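Local coordinates for protein cGAS/DncV-like nucleotidyltransferase in E. coli homolog (Elizabethkingia meningoseptica ATCC 13253 = NBRC 12535, PDB 6E0O) that synthesises cyclic dinucleotides from nucleoside triphosphates with magnesium, producing the second messengers of a CBASS antiphage defence system, at residues I195-V198 with V199-L203; S4-Q7 with L8-W11; Y186-Y189 with K190-R194. All blocks are in the same frame, centred on the assembly; numbering follows the deposited sequence.

Interaction 1 of 3, residues I195-V198 with V199-L203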
ATOM      1  N   ILE A 195      -8.555  10.598   1.589  1.00 10.73           N
ATOM      2  CA  ILE A 195      -9.309  11.204   2.688  1.00 10.54           C
ATOM      3  C   ILE A 195      -9.382  10.248   3.871  1.00 11.42           C
ATOM      4  O   ILE A 195      -9.177  10.638   5.023  1.00 11.57           O
ATOM      5  CB  ILE A 195     -10.716  11.626   2.228  1.00 11.54           C
ATOM      6  CG1 ILE A 195     -10.650  12.819   1.286  1.00 11.63           C
ATOM      7  CG2 ILE A 195     -11.587  11.948   3.443  1.00 13.03           C
ATOM      8  CD1 ILE A 195     -11.947  13.066   0.535  1.00 12.98           C
ATOM      9  N   LEU A 196      -9.710   8.987   3.607  1.00 10.95           N
ATOM     10  CA  LEU A 196      -9.839   8.024   4.691  1.00 10.67           C
ATOM     11  C   LEU A 196      -8.500   7.727   5.359  1.00 11.10           C
ATOM     12  O   LEU A 196      -8.470   7.456   6.559  1.00 11.89           O
ATOM     13  CB  LEU A 196     -10.530   6.754   4.193  1.00 11.19           C
ATOM     14  CG  LEU A 196     -12.014   6.962   3.859  1.00 12.18           C
ATOM     15  CD1 LEU A 196     -12.574   5.702   3.205  1.00 15.28           C
ATOM     16  CD2 LEU A 196     -12.847   7.309   5.071  1.00 14.50           C
ATOM     17  N   LYS A 197      -7.393   7.778   4.610  1.00 11.15           N
ATOM     18  CA  LYS A 197      -6.077   7.664   5.238  1.00 11.68           C
ATOM     19  C   LYS A 197      -5.799   8.854   6.151  1.00 11.91           C
ATOM     20  O   LYS A 197      -5.234   8.693   7.240  1.00 12.87           O
ATOM     21  CB  LYS A 197      -4.986   7.509   4.172  1.00 11.59           C
ATOM     22  CG  LYS A 197      -5.004   6.147   3.473  1.00 12.31           C
ATOM     23  CD  LYS A 197      -3.925   6.015   2.406  1.00 13.00           C
ATOM     24  CE  LYS A 197      -2.529   6.003   2.986  1.00 14.54           C
ATOM     25  NZ  LYS A 197      -1.522   5.616   1.954  1.00 15.56           N
ATOM     26  N   VAL A 198      -6.176  10.061   5.726  1.00 12.12           N
ATOM     27  CA  VAL A 198      -6.029  11.227   6.595  1.00 12.69           C
ATOM     28  C   VAL A 198      -6.827  11.035   7.878  1.00 12.13           C
ATOM     29  O   VAL A 198      -6.331  11.282   8.983  1.00 13.28           O
ATOM     30  CB  VAL A 198      -6.465  12.501   5.857  1.00 12.96           C
ATOM     31  CG1 VAL A 198      -6.650  13.659   6.841  1.00 14.40           C
ATOM     32  CG2 VAL A 198      -5.465  12.865   4.782  1.00 13.44           C
ATOM     33  N   VAL A 199      -8.081  10.598   7.753  1.00 11.30           N
ATOM     34  CA  VAL A 199      -8.904  10.386   8.939  1.00 11.36           C
ATOM     35  C   VAL A 199      -8.295   9.303   9.825  1.00 11.74           C
ATOM     36  O   VAL A 199      -8.284   9.423  11.056  1.00 13.01           O
ATOM     37  CB  VAL A 199     -10.360  10.082   8.537  1.00 12.53           C
ATOM     38  CG1 VAL A 199     -11.181   9.738   9.761  1.00 13.80           C
ATOM     39  CG2 VAL A 199     -10.965  11.270   7.797  1.00 13.53           C
ATOM     40  N   ASN A 200      -7.796   8.227   9.215  1.00 12.03           N
ATOM     41  CA  ASN A 200      -7.120   7.178   9.977  1.00 12.44           C
ATOM     42  C   ASN A 200      -5.980   7.754  10.817  1.00 12.49           C
ATOM     43  O   ASN A 200      -5.888   7.490  12.025  1.00 13.20           O
ATOM     44  CB  ASN A 200      -6.610   6.104   9.013  1.00 12.57           C
ATOM     45  CG  ASN A 200      -6.063   4.885   9.712  1.00 13.49           C
ATOM     46  OD1 ASN A 200      -6.553   4.473  10.759  1.00 13.88           O
ATOM     47  ND2 ASN A 200      -5.038   4.294   9.127  1.00 17.72           N
ATOM     48  N   TYR A 201      -5.086   8.538  10.208  1.00 12.72           N
ATOM     49  CA  TYR A 201      -3.966   9.093  10.962  0.55 12.83           C
ATOM     50  C   TYR A 201      -4.451  10.011  12.082  1.00 13.56           C
ATOM     51  O   TYR A 201      -3.881  10.026  13.181  1.00 14.93           O
ATOM     52  CB  TYR A 201      -3.027   9.852  10.028  0.55 15.15           C
ATOM     53  CG  TYR A 201      -2.227   8.959   9.103  0.55 17.75           C
ATOM     54  CD1 TYR A 201      -1.584   7.817   9.577  0.55 22.05           C
ATOM     55  CD2 TYR A 201      -2.117   9.254   7.754  0.55 18.83           C
ATOM     56  CE1 TYR A 201      -0.858   7.001   8.731  0.55 25.72           C
ATOM     57  CE2 TYR A 201      -1.392   8.449   6.902  0.55 24.73           C
ATOM     58  CZ  TYR A 201      -0.767   7.322   7.391  0.55 28.56           C
ATOM     59  OH  TYR A 201      -0.049   6.521   6.534  0.55 33.07           O
ATOM     60  N   ARG A 202      -5.502  10.795  11.817  1.00 13.58           N
ATOM     61  CA  ARG A 202      -6.042  11.676  12.850  1.00 15.23           C
ATOM     62  C   ARG A 202      -6.621  10.879  14.010  1.00 15.10           C
ATOM     63  O   ARG A 202      -6.393  11.219  15.179  1.00 15.16           O
ATOM     64  CB  ARG A 202      -7.099  12.603  12.255  1.00 16.17           C
ATOM     65  CG  ARG A 202      -6.503  13.695  11.398  1.00 18.92           C
ATOM     66  CD  ARG A 202      -7.552  14.396  10.549  1.00 20.77           C
ATOM     67  NE  ARG A 202      -7.011  15.624   9.985  1.00 25.96           N
ATOM     68  CZ  ARG A 202      -7.326  16.853  10.390  1.00 25.18           C
ATOM     69  NH1 ARG A 202      -8.216  17.051  11.353  1.00 26.03           N
ATOM     70  NH2 ARG A 202      -6.762  17.892   9.804  1.00 26.41           N
ATOM     71  N   LEU A 203      -7.369   9.817  13.706  1.00 13.97           N
ATOM     72  CA  LEU A 203      -7.938   8.982  14.752  1.00 13.44           C
ATOM     73  C   LEU A 203      -6.846   8.284  15.551  1.00 14.10           C
ATOM     74  O   LEU A 203      -6.957   8.145  16.774  1.00 15.97           O
ATOM     75  CB  LEU A 203      -8.894   7.967  14.139  1.00 13.80           C
ATOM     76  CG  LEU A 203     -10.177   8.531  13.532  1.00 13.72           C
ATOM     77  CD1 LEU A 203     -10.879   7.448  12.736  1.00 14.12           C
ATOM     78  CD2 LEU A 203     -11.090   9.078  14.617  1.00 17.22           C
TER

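Interaction 2 of 3, residues S4-Q7 with L8-W11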
ATOM      1  N   SER A   4     -15.696  21.069   5.631  1.00 18.18           N
ATOM      2  CA  SER A   4     -16.321  21.598   4.440  1.00 18.57           C
ATOM      3  C   SER A   4     -15.924  20.778   3.215  1.00 16.01           C
ATOM      4  O   SER A   4     -14.978  19.983   3.234  1.00 16.23           O
ATOM      5  CB  SER A   4     -15.866  23.034   4.225  1.00 19.36           C
ATOM      6  OG  SER A   4     -14.485  23.029   3.893  1.00 19.57           O
ATOM      7  N   GLU A   5     -16.669  20.989   2.129  1.00 16.49           N
ATOM      8  CA  GLU A   5     -16.307  20.413   0.842  1.00 15.96           C
ATOM      9  C   GLU A   5     -14.854  20.723   0.503  1.00 15.20           C
ATOM     10  O   GLU A   5     -14.099  19.838   0.084  1.00 14.90           O
ATOM     11  CB  GLU A   5     -17.263  20.954  -0.222  1.00 16.97           C
ATOM     12  CG  GLU A   5     -16.997  20.487  -1.638  1.00 16.75           C
ATOM     13  CD  GLU A   5     -17.506  19.085  -1.945  1.00 16.47           C
ATOM     14  OE1 GLU A   5     -18.136  18.443  -1.075  1.00 16.71           O
ATOM     15  OE2 GLU A   5     -17.286  18.632  -3.085  1.00 16.08           O
ATOM     16  N   GLN A   6     -14.439  21.979   0.691  1.00 16.47           N
ATOM     17  CA  GLN A   6     -13.072  22.355   0.354  1.00 16.69           C
ATOM     18  C   GLN A   6     -12.054  21.631   1.232  1.00 15.27           C
ATOM     19  O   GLN A   6     -10.976  21.264   0.760  1.00 15.83           O
ATOM     20  CB  GLN A   6     -12.885  23.866   0.461  1.00 17.91           C
ATOM     21  CG  GLN A   6     -11.514  24.306  -0.005  1.00 21.32           C
ATOM     22  CD  GLN A   6     -11.285  23.993  -1.466  1.00 24.02           C
ATOM     23  OE1 GLN A   6     -12.077  24.381  -2.323  1.00 26.98           O
ATOM     24  NE2 GLN A   6     -10.209  23.268  -1.757  1.00 24.85           N
ATOM     25  N   GLN A   7     -12.355  21.446   2.518  1.00 14.82           N
ATOM     26  CA  GLN A   7     -11.428  20.714   3.377  0.60 15.34           C
ATOM     27  C   GLN A   7     -11.267  19.276   2.898  1.00 15.29           C
ATOM     28  O   GLN A   7     -10.153  18.734   2.905  1.00 16.06           O
ATOM     29  CB  GLN A   7     -11.895  20.776   4.830  0.60 16.53           C
ATOM     30  CG  GLN A   7     -11.703  22.154   5.469  0.60 18.21           C
ATOM     31  CD  GLN A   7     -12.267  22.240   6.877  0.60 21.45           C
ATOM     32  OE1 GLN A   7     -13.479  22.165   7.079  0.60 20.24           O
ATOM     33  NE2 GLN A   7     -11.388  22.407   7.860  0.60 23.62           N
ATOM     34  N   LEU A   8     -12.362  18.644   2.465  1.00 14.99           N
ATOM     35  CA  LEU A   8     -12.259  17.288   1.934  1.00 14.71           C
ATOM     36  C   LEU A   8     -11.417  17.270   0.669  1.00 13.83           C
ATOM     37  O   LEU A   8     -10.602  16.361   0.470  1.00 14.61           O
ATOM     38  CB  LEU A   8     -13.645  16.711   1.646  1.00 15.07           C
ATOM     39  CG  LEU A   8     -14.567  16.502   2.845  1.00 16.29           C
ATOM     40  CD1 LEU A   8     -15.867  15.852   2.374  1.00 18.23           C
ATOM     41  CD2 LEU A   8     -13.898  15.665   3.914  1.00 15.88           C
ATOM     42  N   ILE A   9     -11.608  18.257  -0.210  1.00 14.00           N
ATOM     43  CA  ILE A   9     -10.779  18.344  -1.409  1.00 14.43           C
ATOM     44  C   ILE A   9      -9.308  18.446  -1.024  1.00 15.32           C
ATOM     45  O   ILE A   9      -8.449  17.770  -1.601  1.00 14.96           O
ATOM     46  CB  ILE A   9     -11.228  19.519  -2.296  1.00 14.73           C
ATOM     47  CG1 ILE A   9     -12.633  19.242  -2.849  1.00 15.96           C
ATOM     48  CG2 ILE A   9     -10.225  19.746  -3.419  1.00 16.83           C
ATOM     49  CD1 ILE A   9     -13.275  20.435  -3.530  1.00 17.59           C
ATOM     50  N   ASN A  10      -8.993  19.294  -0.043  1.00 15.81           N
ATOM     51  CA  ASN A  10      -7.598  19.441   0.363  1.00 18.04           C
ATOM     52  C   ASN A  10      -7.029  18.123   0.866  1.00 16.31           C
ATOM     53  O   ASN A  10      -5.905  17.746   0.513  1.00 16.93           O
ATOM     54  CB  ASN A  10      -7.470  20.519   1.439  1.00 19.38           C
ATOM     55  CG  ASN A  10      -7.816  21.903   0.927  1.00 25.13           C
ATOM     56  OD1 ASN A  10      -7.891  22.129  -0.278  1.00 25.78           O
ATOM     57  ND2 ASN A  10      -8.016  22.841   1.847  1.00 29.04           N
ATOM     58  N   TRP A  11      -7.797  17.402   1.680  1.00 14.51           N
ATOM     59  CA  TRP A  11      -7.330  16.128   2.203  1.00 15.10           C
ATOM     60  C   TRP A  11      -7.210  15.059   1.130  1.00 15.26           C
ATOM     61  O   TRP A  11      -6.546  14.040   1.354  1.00 17.06           O
ATOM     62  CB  TRP A  11      -8.317  15.594   3.228  1.00 14.92           C
ATOM     63  CG  TRP A  11      -8.239  16.210   4.569  1.00 15.03           C
ATOM     64  CD1 TRP A  11      -7.255  17.017   5.064  1.00 18.98           C
ATOM     65  CD2 TRP A  11      -9.197  16.059   5.606  1.00 16.41           C
ATOM     66  NE1 TRP A  11      -7.545  17.368   6.362  1.00 20.16           N
ATOM     67  CE2 TRP A  11      -8.736  16.789   6.715  1.00 18.78           C
ATOM     68  CE3 TRP A  11     -10.396  15.354   5.713  1.00 21.35           C
ATOM     69  CZ2 TRP A  11      -9.448  16.854   7.907  1.00 22.46           C
ATOM     70  CZ3 TRP A  11     -11.095  15.417   6.892  1.00 23.67           C
ATOM     71  CH2 TRP A  11     -10.620  16.156   7.977  1.00 22.83           C
TER

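Interaction 3 of 3, residues Y186-Y189 with K190-R194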
ATOM      1  N   TYR A 186     -14.107   9.526 -11.987  1.00 12.21           N
ATOM      2  CA  TYR A 186     -13.836  10.956 -11.921  1.00 12.49           C
ATOM      3  C   TYR A 186     -12.657  11.249 -10.995  1.00 12.85           C
ATOM      4  O   TYR A 186     -12.596  12.305 -10.358  1.00 13.96           O
ATOM      5  CB  TYR A 186     -15.085  11.733 -11.490  1.00 13.27           C
ATOM      6  CG  TYR A 186     -16.315  11.334 -12.260  1.00 16.01           C
ATOM      7  CD1 TYR A 186     -16.494  11.741 -13.575  1.00 18.34           C
ATOM      8  CD2 TYR A 186     -17.296  10.544 -11.680  1.00 19.05           C
ATOM      9  CE1 TYR A 186     -17.614  11.380 -14.288  1.00 23.02           C
ATOM     10  CE2 TYR A 186     -18.425  10.177 -12.389  1.00 22.47           C
ATOM     11  CZ  TYR A 186     -18.574  10.601 -13.695  1.00 24.91           C
ATOM     12  OH  TYR A 186     -19.685  10.246 -14.417  1.00 30.98           O
ATOM     13  N   ARG A 187     -11.716  10.302 -10.905  1.00 12.15           N
ATOM     14  CA  ARG A 187     -10.528  10.393 -10.059  1.00 12.34           C
ATOM     15  C   ARG A 187     -10.876  10.322  -8.577  1.00 11.52           C
ATOM     16  O   ARG A 187     -10.008  10.524  -7.722  1.00 12.12           O
ATOM     17  CB  ARG A 187      -9.675  11.617 -10.416  1.00 14.67           C
ATOM     18  CG  ARG A 187      -9.467  11.743 -11.943  1.00 14.76           C
ATOM     19  CD  ARG A 187      -8.167  12.478 -12.324  1.00 16.37           C
ATOM     20  NE  ARG A 187      -7.052  11.773 -11.709  1.00 16.47           N
ATOM     21  CZ  ARG A 187      -6.571  10.602 -12.117  1.00 15.33           C
ATOM     22  NH1 ARG A 187      -7.062   9.992 -13.191  1.00 17.02           N
ATOM     23  NH2 ARG A 187      -5.599  10.025 -11.429  1.00 16.10           N
ATOM     24  N   LEU A 188     -12.110   9.954  -8.243  1.00 11.10           N
ATOM     25  CA  LEU A 188     -12.541   9.983  -6.853  1.00 11.25           C
ATOM     26  C   LEU A 188     -12.152   8.731  -6.074  1.00 10.24           C
ATOM     27  O   LEU A 188     -12.055   8.811  -4.853  1.00 11.82           O
ATOM     28  CB  LEU A 188     -14.041  10.266  -6.761  1.00 11.31           C
ATOM     29  CG  LEU A 188     -14.428  11.673  -7.220  1.00 12.04           C
ATOM     30  CD1 LEU A 188     -15.935  11.761  -7.386  1.00 13.24           C
ATOM     31  CD2 LEU A 188     -13.933  12.725  -6.241  1.00 15.15           C
ATOM     32  N   TYR A 189     -11.901   7.591  -6.728  1.00 10.61           N
ATOM     33  CA  TYR A 189     -11.505   6.402  -5.971  1.00 10.85           C
ATOM     34  C   TYR A 189     -10.279   6.700  -5.091  1.00 10.48           C
ATOM     35  O   TYR A 189     -10.313   6.538  -3.862  1.00 10.75           O
ATOM     36  CB  TYR A 189     -11.254   5.198  -6.902  1.00 11.54           C
ATOM     37  CG  TYR A 189     -10.471   4.102  -6.211  1.00 10.37           C
ATOM     38  CD1 TYR A 189     -10.952   3.512  -5.051  1.00 11.31           C
ATOM     39  CD2 TYR A 189      -9.234   3.695  -6.690  1.00 11.28           C
ATOM     40  CE1 TYR A 189     -10.226   2.554  -4.389  1.00 10.86           C
ATOM     41  CE2 TYR A 189      -8.497   2.728  -6.024  1.00 12.21           C
ATOM     42  CZ  TYR A 189      -9.000   2.160  -4.880  1.00 11.65           C
ATOM     43  OH  TYR A 189      -8.253   1.209  -4.221  1.00 13.50           O
ATOM     44  N   LYS A 190      -9.177   7.156  -5.699  1.00  9.81           N
ATOM     45  CA  LYS A 190      -7.976   7.378  -4.897  1.00 10.03           C
ATOM     46  C   LYS A 190      -8.123   8.595  -3.995  1.00 10.28           C
ATOM     47  O   LYS A 190      -7.535   8.635  -2.914  1.00 11.15           O
ATOM     48  CB  LYS A 190      -6.726   7.491  -5.771  1.00 12.34           C
ATOM     49  CG  LYS A 190      -6.350   6.166  -6.413  1.00 13.60           C
ATOM     50  CD  LYS A 190      -5.034   6.214  -7.147  1.00 15.83           C
ATOM     51  CE  LYS A 190      -4.707   4.851  -7.738  1.00 18.10           C
ATOM     52  NZ  LYS A 190      -3.420   4.915  -8.483  1.00 19.72           N
ATOM     53  N   ARG A 191      -8.900   9.594  -4.419  1.00 10.25           N
ATOM     54  CA  ARG A 191      -9.141  10.759  -3.572  1.00 10.32           C
ATOM     55  C   ARG A 191      -9.869  10.366  -2.295  1.00 10.53           C
ATOM     56  O   ARG A 191      -9.540  10.865  -1.214  1.00 10.73           O
ATOM     57  CB  ARG A 191      -9.883  11.827  -4.374  1.00 10.53           C
ATOM     58  CG  ARG A 191      -8.952  12.461  -5.373  1.00 11.11           C
ATOM     59  CD  ARG A 191      -9.620  13.419  -6.309  1.00 12.29           C
ATOM     60  NE  ARG A 191      -8.680  13.776  -7.368  1.00 13.29           N
ATOM     61  CZ  ARG A 191      -8.960  14.596  -8.365  1.00 14.29           C
ATOM     62  NH1 ARG A 191     -10.155  15.159  -8.427  1.00 16.86           N
ATOM     63  NH2 ARG A 191      -8.052  14.833  -9.295  1.00 15.30           N
ATOM     64  N   MET A 192     -10.829   9.443  -2.395  1.00 10.98           N
ATOM     65  CA  MET A 192     -11.521   8.945  -1.213  1.00 10.49           C
ATOM     66  C   MET A 192     -10.602   8.089  -0.343  1.00 10.18           C
ATOM     67  O   MET A 192     -10.649   8.184   0.889  1.00 11.05           O
ATOM     68  CB  MET A 192     -12.757   8.157  -1.640  1.00 10.73           C
ATOM     69  CG  MET A 192     -13.836   9.034  -2.263  1.00 11.71           C
ATOM     70  SD  MET A 192     -14.500  10.268  -1.115  1.00 12.25           S
ATOM     71  CE  MET A 192     -14.404  11.766  -2.087  1.00 13.88           C
ATOM     72  N   VAL A 193      -9.744   7.267  -0.960  1.00 10.51           N
ATOM     73  CA  VAL A 193      -8.740   6.536  -0.190  1.00 10.54           C
ATOM     74  C   VAL A 193      -7.889   7.511   0.607  1.00 10.69           C
ATOM     75  O   VAL A 193      -7.633   7.316   1.802  1.00 11.62           O
ATOM     76  CB  VAL A 193      -7.871   5.669  -1.116  1.00 10.51           C
ATOM     77  CG1 VAL A 193      -6.631   5.155  -0.375  1.00 11.14           C
ATOM     78  CG2 VAL A 193      -8.664   4.513  -1.690  1.00 10.90           C
ATOM     79  N   ARG A 194      -7.413   8.571  -0.053  1.00 10.40           N
ATOM     80  CA  ARG A 194      -6.561   9.535   0.635  1.00 10.96           C
ATOM     81  C   ARG A 194      -7.297  10.200   1.792  1.00 10.31           C
ATOM     82  O   ARG A 194      -6.730  10.368   2.877  1.00 11.56           O
ATOM     83  CB  ARG A 194      -6.007  10.554  -0.354  1.00 10.62           C
ATOM     84  CG  ARG A 194      -5.057   9.924  -1.353  1.00 10.65           C
ATOM     85  CD  ARG A 194      -4.454  11.000  -2.271  1.00 13.57           C
ATOM     86  NE  ARG A 194      -4.065  10.446  -3.560  1.00 13.07           N
ATOM     87  CZ  ARG A 194      -4.594  10.787  -4.732  1.00 12.26           C
ATOM     88  NH1 ARG A 194      -5.545  11.714  -4.819  1.00 13.32           N
ATOM     89  NH2 ARG A 194      -4.160  10.202  -5.834  1.00 13.19           N
TER

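Interaction 1 of 3, residues I195-V198 with V199-L203
N200 N donates to L196 O at 2.8 Å, the shortest of the four backbone bonds that link I195-V198 to V199-L203; V199 N to I195 O, Y201 N to K197 O and R202 N to V198 O continue the ladder. Side chains then lean back on the turn before them. V199 holds CG1 anti to its own N (chi1 175°), which brings CG2 beside that N and within 3.4 Å of I195 O; the same methyl faces I195 CG2 more loosely, at 4.5 Å. Y201 also leans on the preceding turn: CD2 comes to 3.2 Å from K197 O, which meets the ring obliquely. Two conformers of this tyrosine were modelled, and this holds for one of them. All of this is the middle and later part of helix 188-205, which packs on helices 275-289, 216-224 and 5-11 and passes the nucleotide site on its K197 side. K197 points away from the turn that follows. Its NZ bonds to T54 O and S216 OG and to the bound ligand, consistent with a role in holding a GTP; Y201 stands one turn on, with its ring packed on the ligand and in a cation-pi contact with R57. The side chain of N200 meets the preceding turn through CB, 3.4 Å from L196 O, and packs on I219 and F281. On another side of the helix V198 and R202 run side by side, pointing the same way. R202 has CG anti to its carbonyl carbon (chi1 -74°), which lays CG 3.4 Å from V198 O, and the extended chain then carries NE to 3.7 Å from V198 CG1. Beyond NE the guanidinium carries on to the neighbouring helix 275-289, where NH1 bonds to Y288 OH.

Interaction 2 of 3, residues S4-Q7 with L8-W11
Starting from S4 O, which accepts from L8 N at 3.0 Å, the backbone bonds step regularly through E5 with I9, Q6 with N10 and Q7 with W11, while S4 itself is still extended. S4 is the N-cap of helix 5-11, and with Q7 it forms a capping box: Q7 N donates to S4 OG at 3.0 Å, and S4 N answers by donating to Q7 OE1 at 2.9 Å, nearly straight at 168°. Two conformers were modelled for Q7, so the second bond is described for one of them. A further side-chain link spans one turn, from Q6 to N10: Q6 NE2 donates to N10 OD1 at 3.0 Å. Q6 gets there by a bend at chi2 (63°). The acceptor oxygen lies within the amide plane of Q6, but the donor stands well above the carbonyl plane of N10, and the two amides are turned 44° against each other. Next to this pair, I9 spreads its branches: CG1 rests 3.3 Å from E5 O, and CG2 reaches 3.9 Å from Q6 NE2. E5 crosses I9 at an angle, its CG against CD1, and its carboxylate is taken up by T237 OG1 and Y236 N at the start of helix 236-252. L8 packs on that same helix, on T237 and L240, whereas W11 turns to helix 188-205. The indole of W11 has Q7 O over one face, 3.5 Å above the ring plane and offset toward the rim, with CG the nearest ring atom at 3.6 Å.

Interaction 3 of 3, residues Y186-Y189 with K190-R194
Two backbone bonds join the turns: M192 N to L188 O, 2.8 Å, and V193 N to Y189 O, 3.0 Å. They open helix 188-205, with R187 at the N-cap position. Apolar contacts fall on two sides. L188 CD2 meets M192 CE at 4.3 Å, on the side packed against helix 236-252, and Y189 crosses V193 with CE1 3.7 Å from CG2, on the side packed against helix 216-224. Y189 CG lies anti to the backbone N (chi1 163°), beside the carbonyl carbon, which also brings CD2 within 3.8 Å of K190 CG; its OH bonds to E220 O. The charged groups form a third set. R187 CB sits over the centre of the R191 guanidinium, 3.7 Å from CZ, while the two guanidinium planes stand 73° apart and R187 NE is 4.0 Å from R191 NH2. R191 also brings CG to 3.2 Å from R187 O. Polar ends are tied down outside the turn: R187 NH1 to N183 OD1, K190 NZ to N52 O, R194 NE to N53 O. The oxygens named as their partners are uncharged, so the basic groups at this helix start probably make the local potential more positive.

In the fold
The chain meets interaction 2 first, at the N terminus, and then comes back with interaction 3 and directly after it interaction 1, which share helix 188-205. Each is local, closing only a helical turn, so the three lie in series and none encloses or crosses another. Interaction 2 nonetheless packs against the other two in space: W11 lies on V198 and R202, with R202 CZ 3.3 Å from W11 CZ2, and L8 O meets I195 CD1, while W11 O touches R194 CB. These touches join the N-terminal helix 5-11 to helix 188-205, whose K197 reaches the nucleotide site, with helices 236-252, 216-224 and 275-289 around them.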